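GTN Reductase (Agrobacterium tumefaciens, PDB 4JIC) probably acts as an FMN-dependent ene- and nitro-reductase of the Old Yellow Enzyme family, reducing nitrate esters such as glycerol trinitrate. Local coordinates at residues 175-180 against 213-218; 232-237 against 282-287. All coordinates share one frame; numbering follows the deposited sequence.

In the fold
Following the chain from its N terminus, contact 1 closes first: strand 174-178, fourth of the eight parallel barrel strands, meets helix 209-222 after an excursion that holds the short helices 184-189 and 204-207. The chain then enters strand 227-231, and contact 2 begins just past its end. Residues 232-237 meet the start of helix 286-295, so helix 245-256 and strand 263-267 lie within this second closure. The two contacts follow one another in series, neither nesting nor crossing, with centres about 20 Å apart. Contact 1 fastens the barrel wall to its helical jacket, whereas contact 2 joins the loop after the fifth strand to the start of helix 286-295; Ala180 and Ser232 touch between them.

Contact 1 of 2, residues 175-180 against 213-218. With FMN (flavin mononucleotide), chain D.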
ATOM      1  N   VAL A 175       6.640   2.572   8.019  1.00  3.91           N
ATOM      2  CA  VAL A 175       5.746   1.675   7.293  1.00  3.77           C
ATOM      3  C   VAL A 175       4.551   2.433   6.768  1.00  6.13           C
ATOM      4  O   VAL A 175       4.170   3.466   7.313  1.00  5.55           O
ATOM      5  CB  VAL A 175       5.188   0.528   8.179  1.00  3.76           C
ATOM      6  CG1 VAL A 175       6.309  -0.309   8.763  1.00  3.87           C
ATOM      7  CG2 VAL A 175       4.299   1.089   9.281  1.00  8.14           C
ATOM      8  N   GLU A 176       3.972   1.908   5.696  1.00  5.68           N
ATOM      9  CA  GLU A 176       2.657   2.326   5.231  1.00  4.62           C
ATOM     10  C   GLU A 176       1.717   1.174   5.476  1.00  6.22           C
ATOM     11  O   GLU A 176       1.908   0.081   4.945  1.00  5.31           O
ATOM     12  CB  GLU A 176       2.677   2.645   3.735  1.00  5.62           C
ATOM     13  CG  GLU A 176       1.289   2.916   3.146  1.00  5.08           C
ATOM     14  CD  GLU A 176       1.357   3.377   1.704  1.00  8.73           C
ATOM     15  OE1 GLU A 176       1.805   4.516   1.459  1.00 10.00           O
ATOM     16  OE2 GLU A 176       0.974   2.592   0.809  1.00  8.74           O
ATOM     17  N   ILE A 177       0.712   1.398   6.312  1.00  3.46           N
ATOM     18  CA  ILE A 177      -0.277   0.362   6.542  1.00  4.69           C
ATOM     19  C   ILE A 177      -1.141   0.259   5.297  1.00  4.17           C
ATOM     20  O   ILE A 177      -1.740   1.237   4.869  1.00  3.38           O
ATOM     21  CB  ILE A 177      -1.142   0.714   7.748  1.00  3.49           C
ATOM     22  CG1 ILE A 177      -0.289   0.659   9.017  1.00  3.58           C
ATOM     23  CG2 ILE A 177      -2.319  -0.241   7.842  1.00  4.24           C
ATOM     24  CD1 ILE A 177      -0.874   1.450  10.193  1.00  3.97           C
ATOM     25  N   HIS A 178      -1.184  -0.923   4.696  1.00  4.10           N
ATOM     26  CA  HIS A 178      -2.052  -1.128   3.540  1.00  3.91           C
ATOM     27  C   HIS A 178      -3.514  -1.225   3.986  1.00  6.08           C
ATOM     28  O   HIS A 178      -3.958  -2.263   4.466  1.00  6.56           O
ATOM     29  CB  HIS A 178      -1.632  -2.386   2.778  1.00  4.18           C
ATOM     30  CG  HIS A 178      -2.149  -2.434   1.378  1.00  4.25           C
ATOM     31  ND1 HIS A 178      -3.258  -1.723   0.970  1.00  5.52           N
ATOM     32  CD2 HIS A 178      -1.696  -3.090   0.284  1.00  4.19           C
ATOM     33  CE1 HIS A 178      -3.467  -1.947  -0.318  1.00  4.71           C
ATOM     34  NE2 HIS A 178      -2.539  -2.782  -0.754  1.00  4.95           N
ATOM     35  N   ALA A 179      -4.251  -0.127   3.854  1.00  4.74           N
ATOM     36  CA  ALA A 179      -5.657  -0.120   4.239  1.00  5.06           C
ATOM     37  C   ALA A 179      -6.522   0.195   3.032  1.00  5.78           C
ATOM     38  O   ALA A 179      -7.600   0.789   3.155  1.00  6.52           O
ATOM     39  CB  ALA A 179      -5.899   0.892   5.364  1.00  4.90           C
ATOM     40  N   ALA A 180      -6.049  -0.227   1.865  1.00  4.31           N
ATOM     41  CA  ALA A 180      -6.698   0.119   0.608  1.00  5.70           C
ATOM     42  C   ALA A 180      -7.004  -1.100  -0.260  1.00  4.77           C
ATOM     43  O   ALA A 180      -6.764  -2.248   0.144  1.00  3.95           O
ATOM     44  CB  ALA A 180      -5.823   1.102  -0.171  1.00  8.71           C
ATOM     45  N   GLU A 213      -7.492   0.238  15.360  1.00  6.64           N
ATOM     46  CA  GLU A 213      -6.717  -0.639  16.232  0.62  6.35           C
ATOM     47  C   GLU A 213      -5.382  -0.987  15.585  1.00  6.31           C
ATOM     48  O   GLU A 213      -4.357  -1.072  16.263  1.00  6.84           O
ATOM     49  CB  GLU A 213      -7.481  -1.930  16.537  0.62  5.74           C
ATOM     50  CG  GLU A 213      -8.588  -1.773  17.570  0.62  6.78           C
ATOM     51  CD  GLU A 213      -9.145  -3.111  18.024  0.62  8.91           C
ATOM     52  OE1 GLU A 213      -9.843  -3.771  17.225  0.62  9.46           O
ATOM     53  OE2 GLU A 213      -8.881  -3.504  19.178  0.62 10.40           O
ATOM     54  N   VAL A 214      -5.396  -1.193  14.270  1.00  4.43           N
ATOM     55  CA  VAL A 214      -4.158  -1.517  13.565  1.00  4.58           C
ATOM     56  C   VAL A 214      -3.229  -0.318  13.641  1.00  4.87           C
ATOM     57  O   VAL A 214      -2.060  -0.454  13.974  1.00  5.16           O
ATOM     58  CB  VAL A 214      -4.400  -1.891  12.095  1.00  5.39           C
ATOM     59  CG1 VAL A 214      -3.072  -2.041  11.354  1.00  7.27           C
ATOM     60  CG2 VAL A 214      -5.199  -3.187  11.994  1.00  6.12           C
ATOM     61  N   VAL A 215      -3.758   0.864  13.331  1.00  5.31           N
ATOM     62  CA  VAL A 215      -2.947   2.070  13.396  1.00  5.45           C
ATOM     63  C   VAL A 215      -2.370   2.245  14.795  1.00  5.56           C
ATOM     64  O   VAL A 215      -1.175   2.481  14.964  1.00  4.54           O
ATOM     65  CB  VAL A 215      -3.755   3.321  12.981  1.00  5.78           C
ATOM     66  CG1 VAL A 215      -2.982   4.594  13.300  1.00  4.77           C
ATOM     67  CG2 VAL A 215      -4.090   3.260  11.493  1.00  5.47           C
ATOM     68  N   ASP A 216      -3.205   2.106  15.814  1.00  5.21           N
ATOM     69  CA  ASP A 216      -2.710   2.340  17.163  1.00  4.98           C
ATOM     70  C   ASP A 216      -1.657   1.308  17.578  1.00  4.95           C
ATOM     71  O   ASP A 216      -0.712   1.644  18.296  1.00  6.45           O
ATOM     72  CB  ASP A 216      -3.872   2.418  18.163  1.00  4.98           C
ATOM     73  CG  ASP A 216      -4.777   3.621  17.903  1.00  8.46           C
ATOM     74  OD1 ASP A 216      -4.309   4.577  17.241  1.00 10.14           O
ATOM     75  OD2 ASP A 216      -5.944   3.609  18.355  1.00  9.38           O
ATOM     76  N   ALA A 217      -1.813   0.065  17.123  1.00  6.20           N
ATOM     77  CA  ALA A 217      -0.862  -0.995  17.447  1.00  7.05           C
ATOM     78  C   ALA A 217       0.488  -0.717  16.783  1.00  6.53           C
ATOM     79  O   ALA A 217       1.553  -0.837  17.400  1.00  7.43           O
ATOM     80  CB  ALA A 217      -1.410  -2.340  16.990  1.00  6.28           C
ATOM     81  N   VAL A 218       0.433  -0.342  15.515  1.00  5.42           N
ATOM     82  CA  VAL A 218       1.653  -0.089  14.752  1.00  4.44           C
ATOM     83  C   VAL A 218       2.358   1.159  15.271  1.00  5.61           C
ATOM     84  O   VAL A 218       3.575   1.157  15.492  1.00  5.60           O
ATOM     85  CB  VAL A 218       1.329   0.055  13.247  1.00  4.90           C
ATOM     86  CG1 VAL A 218       2.521   0.632  12.465  1.00  3.97           C
ATOM     87  CG2 VAL A 218       0.882  -1.282  12.667  1.00  6.80           C
TER
HETATM   88  N1  FMN D 401      -1.198  -0.682  -4.687  1.00  4.63           N
HETATM   89  C2  FMN D 401      -0.871  -0.992  -3.388  1.00  4.59           C
HETATM   90  O2  FMN D 401      -1.374  -0.336  -2.471  1.00  4.83           O
HETATM   91  N3  FMN D 401      -0.006  -2.040  -3.115  1.00  4.35           N
HETATM   92  C4  FMN D 401       0.466  -2.855  -4.113  1.00  5.62           C
HETATM   93  O4  FMN D 401       1.232  -3.788  -3.824  1.00  5.14           O
HETATM   94  C4A FMN D 401       0.115  -2.556  -5.435  1.00  5.04           C
HETATM   95  N5  FMN D 401       0.564  -3.359  -6.468  1.00  5.81           N
HETATM   96  C5A FMN D 401       0.447  -2.871  -7.753  1.00  5.38           C
HETATM   97  C6  FMN D 401       1.117  -3.534  -8.783  1.00  4.84           C
HETATM   98  C7  FMN D 401       1.050  -3.077 -10.092  1.00  5.49           C
HETATM   99  C7M FMN D 401       1.805  -3.790 -11.182  1.00  6.12           C
HETATM  100  C8  FMN D 401       0.320  -1.927 -10.367  1.00  5.01           C
HETATM  101  C8M FMN D 401       0.296  -1.372 -11.770  1.00  6.67           C
HETATM  102  C9  FMN D 401      -0.327  -1.249  -9.336  1.00  4.25           C
HETATM  103  C9A FMN D 401      -0.282  -1.720  -8.025  1.00  4.62           C
HETATM  104  N10 FMN D 401      -0.957  -1.053  -7.006  1.00  4.19           N
HETATM  105  C10 FMN D 401      -0.710  -1.461  -5.711  1.00  3.71           C
HETATM  106  C1' FMN D 401      -1.563   0.301  -7.251  1.00  3.71           C
HETATM  107  C2' FMN D 401      -0.504   1.389  -7.453  1.00  5.48           C
HETATM  108  O2' FMN D 401       0.171   1.664  -6.234  1.00  4.55           O
HETATM  109  C3' FMN D 401      -1.137   2.690  -7.937  1.00  6.59           C
HETATM  110  O3' FMN D 401      -2.176   3.055  -7.048  1.00  4.86           O
HETATM  111  C4' FMN D 401      -1.700   2.571  -9.351  1.00  5.82           C
HETATM  112  O4' FMN D 401      -0.714   2.088 -10.232  1.00  7.15           O
HETATM  113  C5' FMN D 401      -2.211   3.905  -9.898  1.00  6.13           C
HETATM  114  O5' FMN D 401      -1.173   4.867  -9.937  1.00  5.18           O
HETATM  115  P   FMN D 401      -0.516   5.299 -11.353  1.00  6.03           P
HETATM  116  O1P FMN D 401      -0.032   4.021 -11.983  1.00  4.91           O
HETATM  117  O2P FMN D 401      -1.606   5.934 -12.181  1.00  6.79           O
HETATM  118  O3P FMN D 401       0.599   6.258 -11.062  1.00  7.08           O
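Strand 175-178 and helix 213-218 run nearly antiparallel, at 160°, with their axes 10.2 Å apart at closest approach and Ile177 facing Val215. Ile177 supplies most of the strand's share of the contact and divides it between two branches. Its CG2, anti to the backbone N, passes Val214 CG1 at 4.0 Å, the two side chains lying alongside but pointing opposite ways. The longer branch, extended at chi2 159°, sets CD1 between successive turns of the helix, 3.9 Å from Val215 CG2 and 4.0 Å from Val218 CB. Two residues earlier on the strand, Val175 CG2 meets Val218 CG1 at 3.7 Å, so Val218 takes contacts from both strand residues that face the helix.

This is the strand-to-helix packing of a TIM barrel, with Ile98 of the neighbouring strand and Leu157 of helix 150-169 completing the apolar layer. The residue after Ile177, His178, meets the cofactor. Its NE2 lies 3.2 Å from FMN O2, which approaches the ring obliquely, while ND1 accepts a bond from Ala180 N close to the ring plane (3.3 Å, 157°). Trp99 stacks on the same ring. Since no hydrogen bond joins strand and helix here, branched aliphatic groups alone fit them together, and the strand's polar side chains, Glu176 and His178, make their bonds elsewhere than with the helix.

Contact 2 of 2, residues 232-237 against 282-287; sequences SPVTPA and KPFDYA
Two groups grip Thr235 OG1, just past the contacting pair Pro233 and Val234: Ala237 N donates to it at 3.3 Å with an angle of 164°, closing an ST turn, and the hydroxyl of Thr271 bonds to it as well. The turn lies in the second half of a loop whose first half packs on residues 284-286. Pro233 lies over one face of the Phe284 ring. Its CB stands 3.7 Å from the ring centroid and 17° off the normal, a CH-pi contact displaced toward the rim, and its CG reaches Phe284 CZ at 3.7 Å. Phe284 heads toward the loop from its CA, and with CG anti to the backbone N (chi1 -168°) one ring face lies under Pro233 CB; Pro245, Gln246 and Tyr249 of helix 245-256 also touch the Phe284 side chain.

In the TIM barrel the loop follows the fifth strand, 227-231, at the end of the barrel where FMN is bound, and segment 282-287 leads into the helix preceding the seventh strand, 301-305. Asp285 occupies the N-cap of that helix, its OD1 accepting from Ser288 N. Val234 straddles the two aromatic residues: CG1 meets Phe284 CB at 3.8 Å, while CG2 comes within 3.6 Å of Tyr286 OH. That hydroxyl also has a weak hydrogen bond from Gly269 N. The rings of Phe284 and Tyr286 meet as well, Phe284 CD2 standing 3.4 Å above the centre of the Tyr286 ring. Pro233 CG approaches Tyr286 more loosely and obliquely, coming nearest at CE1 (4.4 Å).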
ATOM      1  N   SER A 232      -8.251   4.251   0.057  1.00  5.03           N
ATOM      2  CA  SER A 232      -8.799   4.292  -1.299  1.00  5.97           C
ATOM      3  C   SER A 232     -10.317   4.295  -1.227  1.00  5.64           C
ATOM      4  O   SER A 232     -10.958   3.250  -1.349  1.00  6.66           O
ATOM      5  CB  SER A 232      -8.280   3.103  -2.126  1.00  5.63           C
ATOM      6  OG  SER A 232      -8.489   1.862  -1.458  1.00  4.98           O
ATOM      7  N   PRO A 233     -10.901   5.480  -1.004  1.00  6.87           N
ATOM      8  CA  PRO A 233     -12.328   5.579  -0.658  1.00  6.97           C
ATOM      9  C   PRO A 233     -13.289   4.935  -1.661  1.00  7.61           C
ATOM     10  O   PRO A 233     -14.291   4.357  -1.232  1.00  8.26           O
ATOM     11  CB  PRO A 233     -12.576   7.089  -0.580  1.00  6.58           C
ATOM     12  CG  PRO A 233     -11.229   7.694  -0.313  1.00 10.60           C
ATOM     13  CD  PRO A 233     -10.212   6.782  -0.966  1.00  7.51           C
ATOM     14  N   VAL A 234     -13.010   5.009  -2.958  1.00  5.61           N
ATOM     15  CA  VAL A 234     -14.018   4.562  -3.925  1.00  5.71           C
ATOM     16  C   VAL A 234     -13.609   3.416  -4.839  1.00  4.78           C
ATOM     17  O   VAL A 234     -14.370   3.027  -5.725  1.00  6.75           O
ATOM     18  CB  VAL A 234     -14.515   5.727  -4.808  1.00  8.73           C
ATOM     19  CG1 VAL A 234     -15.057   6.852  -3.937  1.00 10.45           C
ATOM     20  CG2 VAL A 234     -13.393   6.226  -5.720  1.00 11.14           C
ATOM     21  N   THR A 235     -12.422   2.865  -4.635  1.00  5.32           N
ATOM     22  CA  THR A 235     -11.904   1.921  -5.604  1.00  5.42           C
ATOM     23  C   THR A 235     -12.757   0.656  -5.662  1.00  7.06           C
ATOM     24  O   THR A 235     -13.209   0.157  -4.635  1.00  8.45           O
ATOM     25  CB  THR A 235     -10.434   1.566  -5.307  1.00  7.48           C
ATOM     26  OG1 THR A 235      -9.938   0.707  -6.341  1.00  6.48           O
ATOM     27  CG2 THR A 235     -10.294   0.866  -3.958  1.00  6.11           C
ATOM     28  N   PRO A 236     -12.986   0.140  -6.868  1.00  5.90           N
ATOM     29  CA  PRO A 236     -13.765  -1.094  -6.975  1.00  7.55           C
ATOM     30  C   PRO A 236     -12.865  -2.332  -6.938  1.00  8.13           C
ATOM     31  O   PRO A 236     -13.341  -3.448  -7.172  1.00  9.24           O
ATOM     32  CB  PRO A 236     -14.413  -0.957  -8.347  1.00  9.17           C
ATOM     33  CG  PRO A 236     -13.373  -0.212  -9.166  1.00  8.98           C
ATOM     34  CD  PRO A 236     -12.641   0.703  -8.187  1.00  6.55           C
ATOM     35  N   ALA A 237     -11.581  -2.134  -6.658  1.00  5.37           N
ATOM     36  CA  ALA A 237     -10.635  -3.249  -6.600  1.00  6.71           C
ATOM     37  C   ALA A 237     -11.136  -4.403  -5.735  1.00  4.49           C
ATOM     38  O   ALA A 237     -11.703  -4.199  -4.669  1.00  5.74           O
ATOM     39  CB  ALA A 237      -9.275  -2.769  -6.095  1.00  8.40           C
ATOM     40  N   LYS A 282     -23.519   9.626  -4.977  1.00 12.90           N
ATOM     41  CA  LYS A 282     -22.841  10.917  -4.937  1.00 11.88           C
ATOM     42  C   LYS A 282     -21.337  10.796  -5.189  1.00 10.10           C
ATOM     43  O   LYS A 282     -20.707   9.825  -4.773  1.00 12.32           O
ATOM     44  CB  LYS A 282     -23.079  11.563  -3.573  1.00 16.29           C
ATOM     45  CG  LYS A 282     -24.531  11.477  -3.095  1.00 19.68           C
ATOM     46  CD  LYS A 282     -24.652  11.664  -1.583  1.00 20.95           C
ATOM     47  CE  LYS A 282     -24.017  10.506  -0.816  1.00 21.76           C
ATOM     48  NZ  LYS A 282     -24.430  10.490   0.617  1.00 22.94           N
ATOM     49  N   PRO A 283     -20.753  11.789  -5.874  1.00 10.50           N
ATOM     50  CA  PRO A 283     -19.301  11.799  -6.078  1.00  9.91           C
ATOM     51  C   PRO A 283     -18.588  11.995  -4.748  1.00 10.38           C
ATOM     52  O   PRO A 283     -19.123  12.658  -3.866  1.00 12.76           O
ATOM     53  CB  PRO A 283     -19.067  13.033  -6.958  1.00 14.06           C
ATOM     54  CG  PRO A 283     -20.433  13.453  -7.451  1.00 18.42           C
ATOM     55  CD  PRO A 283     -21.411  12.981  -6.430  1.00 14.96           C
ATOM     56  N   PHE A 284     -17.392  11.433  -4.616  1.00  8.56           N
ATOM     57  CA  PHE A 284     -16.581  11.647  -3.423  1.00  7.44           C
ATOM     58  C   PHE A 284     -15.921  13.027  -3.504  1.00  9.43           C
ATOM     59  O   PHE A 284     -15.474  13.442  -4.574  1.00 10.38           O
ATOM     60  CB  PHE A 284     -15.534  10.534  -3.292  1.00  5.25           C
ATOM     61  CG  PHE A 284     -14.845  10.497  -1.955  1.00  5.65           C
ATOM     62  CD1 PHE A 284     -15.438   9.855  -0.879  1.00  6.54           C
ATOM     63  CD2 PHE A 284     -13.610  11.096  -1.773  1.00  8.07           C
ATOM     64  CE1 PHE A 284     -14.816   9.814   0.360  1.00  5.04           C
ATOM     65  CE2 PHE A 284     -12.971  11.063  -0.534  1.00  7.90           C
ATOM     66  CZ  PHE A 284     -13.573  10.413   0.537  1.00  6.13           C
ATOM     67  N   ASP A 285     -15.891  13.739  -2.376  1.00  7.25           N
ATOM     68  CA  ASP A 285     -15.316  15.083  -2.305  1.00  6.62           C
ATOM     69  C   ASP A 285     -13.954  14.967  -1.629  1.00  5.64           C
ATOM     70  O   ASP A 285     -13.868  14.834  -0.410  1.00  7.56           O
ATOM     71  CB  ASP A 285     -16.257  15.995  -1.504  1.00  8.50           C
ATOM     72  CG  ASP A 285     -15.797  17.445  -1.457  1.00 12.55           C
ATOM     73  OD1 ASP A 285     -14.597  17.711  -1.647  1.00 13.01           O
ATOM     74  OD2 ASP A 285     -16.662  18.322  -1.222  1.00 17.89           O
ATOM     75  N   TYR A 286     -12.890  15.002  -2.429  1.00  7.06           N
ATOM     76  CA  TYR A 286     -11.551  14.800  -1.900  1.00  9.87           C
ATOM     77  C   TYR A 286     -11.089  15.982  -1.068  1.00  9.99           C
ATOM     78  O   TYR A 286     -10.301  15.812  -0.145  1.00  9.26           O
ATOM     79  CB  TYR A 286     -10.552  14.451  -3.016  1.00  7.42           C
ATOM     80  CG  TYR A 286     -10.812  13.068  -3.573  1.00  6.87           C
ATOM     81  CD1 TYR A 286     -10.214  11.951  -3.011  1.00  4.82           C
ATOM     82  CD2 TYR A 286     -11.713  12.877  -4.623  1.00  8.49           C
ATOM     83  CE1 TYR A 286     -10.476  10.671  -3.493  1.00  5.51           C
ATOM     84  CE2 TYR A 286     -11.987  11.596  -5.108  1.00  9.16           C
ATOM     85  CZ  TYR A 286     -11.364  10.506  -4.538  1.00  8.84           C
ATOM     86  OH  TYR A 286     -11.629   9.237  -5.002  1.00  8.35           O
ATOM     87  N   ALA A 287     -11.593  17.176  -1.376  1.00  8.70           N
ATOM     88  CA  ALA A 287     -11.224  18.353  -0.584  1.00 10.73           C
ATOM     89  C   ALA A 287     -11.843  18.270   0.810  1.00 10.31           C
ATOM     90  O   ALA A 287     -11.184  18.565   1.804  1.00  8.47           O
ATOM     91  CB  ALA A 287     -11.634  19.652  -1.293  1.00 10.33           C
TER